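Local coordinates for putative prephenate dehydratase (Streptococcus mutans, PDB 4LUB), which probably catalyses the conversion of prephenate to phenylpyruvate, with loss of water and carbon dioxide, in L-phenylalanine biosynthesis, at residues P30-N33 / I34-I38. Numbering follows the deposited sequence.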
loop_
_atom_site.group_PDB
_atom_site.type_symbol
_atom_site.label_atom_id
_atom_site.label_comp_id
_atom_site.label_asym_id
_atom_site.label_seq_id
_atom_site.Cartn_x
_atom_site.Cartn_y
_atom_site.Cartn_z
ATOM N N PRO B 30 -7.318 -26.587 -9.928
ATOM C CA PRO B 30 -6.245 -25.797 -9.322
ATOM C C PRO B 30 -5.291 -25.218 -10.367
ATOM O O PRO B 30 -5.068 -25.816 -11.424
ATOM C CB PRO B 30 -5.527 -26.822 -8.450
ATOM C CG PRO B 30 -5.671 -28.089 -9.252
ATOM C CD PRO B 30 -7.084 -28.035 -9.763
ATOM N N PHE B 31 -4.736 -24.050 -10.077
ATOM C CA PHE B 31 -3.726 -23.467 -10.947
ATOM C C PHE B 31 -2.577 -22.981 -10.069
ATOM O O PHE B 31 -2.771 -22.737 -8.869
ATOM C CB PHE B 31 -4.324 -22.342 -11.789
ATOM C CG PHE B 31 -5.302 -22.825 -12.827
ATOM C CD1 PHE B 31 -6.627 -23.051 -12.496
ATOM C CD2 PHE B 31 -4.893 -23.063 -14.128
ATOM C CE1 PHE B 31 -7.528 -23.508 -13.443
ATOM C CE2 PHE B 31 -5.790 -23.513 -15.081
ATOM C CZ PHE B 31 -7.110 -23.736 -14.738
ATOM N N GLU B 32 -1.400 -22.809 -10.669
ATOM C CA GLU B 32 -0.142 -22.749 -9.923
ATOM C C GLU B 32 0.124 -21.406 -9.257
ATOM O O GLU B 32 0.839 -21.330 -8.257
ATOM C CB GLU B 32 1.040 -23.055 -10.849
ATOM C CG GLU B 32 0.779 -22.725 -12.320
ATOM C CD GLU B 32 2.025 -22.735 -13.177
ATOM O OE1 GLU B 32 3.070 -23.262 -12.740
ATOM O OE2 GLU B 32 1.973 -22.187 -14.302
ATOM N N ASN B 33 -0.460 -20.348 -9.800
ATOM C CA ASN B 33 -0.256 -19.017 -9.251
ATOM C C ASN B 33 -1.443 -18.137 -9.595
ATOM O O ASN B 33 -2.242 -18.479 -10.469
ATOM C CB ASN B 33 1.062 -18.393 -9.754
ATOM C CG ASN B 33 1.104 -18.202 -11.274
ATOM O OD1 ASN B 33 0.180 -17.661 -11.885
ATOM N ND2 ASN B 33 2.197 -18.640 -11.884
ATOM N N ILE B 34 -1.547 -17.007 -8.901
ATOM C CA ILE B 34 -2.703 -16.122 -9.002
ATOM C C ILE B 34 -2.951 -15.690 -10.445
ATOM O O ILE B 34 -4.077 -15.734 -10.922
ATOM C CB ILE B 34 -2.524 -14.890 -8.082
ATOM C CG1 ILE B 34 -2.628 -15.332 -6.611
ATOM C CG2 ILE B 34 -3.542 -13.802 -8.410
ATOM C CD1 ILE B 34 -1.894 -14.442 -5.629
ATOM N N THR B 35 -1.888 -15.319 -11.147
ATOM C CA THR B 35 -2.005 -14.897 -12.541
ATOM C C THR B 35 -2.666 -15.960 -13.423
ATOM O O THR B 35 -3.560 -15.652 -14.213
ATOM C CB THR B 35 -0.630 -14.562 -13.120
ATOM O OG1 THR B 35 -0.067 -13.478 -12.379
ATOM C CG2 THR B 35 -0.730 -14.185 -14.595
ATOM N N GLU B 36 -2.239 -17.210 -13.266
ATOM C CA GLU B 36 -2.781 -18.314 -14.048
ATOM C C GLU B 36 -4.212 -18.674 -13.644
ATOM O O GLU B 36 -5.014 -19.070 -14.493
ATOM C CB GLU B 36 -1.872 -19.547 -13.937
ATOM C CG GLU B 36 -0.544 -19.404 -14.681
ATOM C CD GLU B 36 -0.715 -18.933 -16.123
ATOM O OE1 GLU B 36 -1.633 -19.430 -16.816
ATOM O OE2 GLU B 36 0.056 -18.048 -16.557
ATOM N N VAL B 37 -4.525 -18.567 -12.353
ATOM C CA VAL B 37 -5.910 -18.664 -11.893
ATOM C C VAL B 37 -6.840 -17.696 -12.623
ATOM O O VAL B 37 -7.879 -18.099 -13.153
ATOM C CB VAL B 37 -6.029 -18.405 -10.368
ATOM C CG1 VAL B 37 -7.477 -18.508 -9.931
ATOM C CG2 VAL B 37 -5.138 -19.359 -9.566
ATOM N N ILE B 38 -6.470 -16.420 -12.630
ATOM C CA ILE B 38 -7.248 -15.400 -13.329
ATOM C C ILE B 38 -7.261 -15.589 -14.850
ATOM O O ILE B 38 -8.310 -15.470 -15.482
ATOM C CB ILE B 38 -6.749 -13.973 -12.987
ATOM C CG1 ILE B 38 -6.885 -13.721 -11.480
ATOM C CG2 ILE B 38 -7.574 -12.938 -13.733
ATOM C CD1 ILE B 38 -6.071 -12.528 -10.951
#
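The asparagine N-cap at the start of helix 34-42 is a compact example of how a side-chain oxygen can stand in for the backbone carbonyl that a first-turn N-H lacks: Asn33 OD1 accepts from Glu36 N at 2.8 Å, with an N-H...O angle of 159°. With chi1 at 62° CG is flanked by the backbone N on one side and the carbonyl carbon on the other, and the further turn about chi2 brings OD1 to the N-H groups that open the helix. The main chain of the same residue opens the regular helical pattern, Val37 N donating to Asn33 O at 3.0 Å. The Glu36 side chain passes slantwise across the Asn33 amide, its CG 3.4 Å from Asn33 OD1, the carboxylate plane 66° from the amide plane. Its bent chain carries OE2 to a salt bridge with Lys39, which probably eases the nearness of the Glu32 carboxylate, whose OE2 lies 5.1 Å from Glu36 OE2. In the wider fold this is a strand-to-helix turn of the prephenate dehydratase region: strand 27-31 pairs in parallel with strand 4-8, and the helix packs its buried Ile34 and Val37 against strand 48-55. Strand and helix also meet through apolar atoms across the turn, Phe31 CB lying 3.8 Å from Val37 CG2, while the phenyl ring slants past Glu36 O. On the first turn Thr35 OG1 is hydrogen-bonded to Glu63 of helix 62-70.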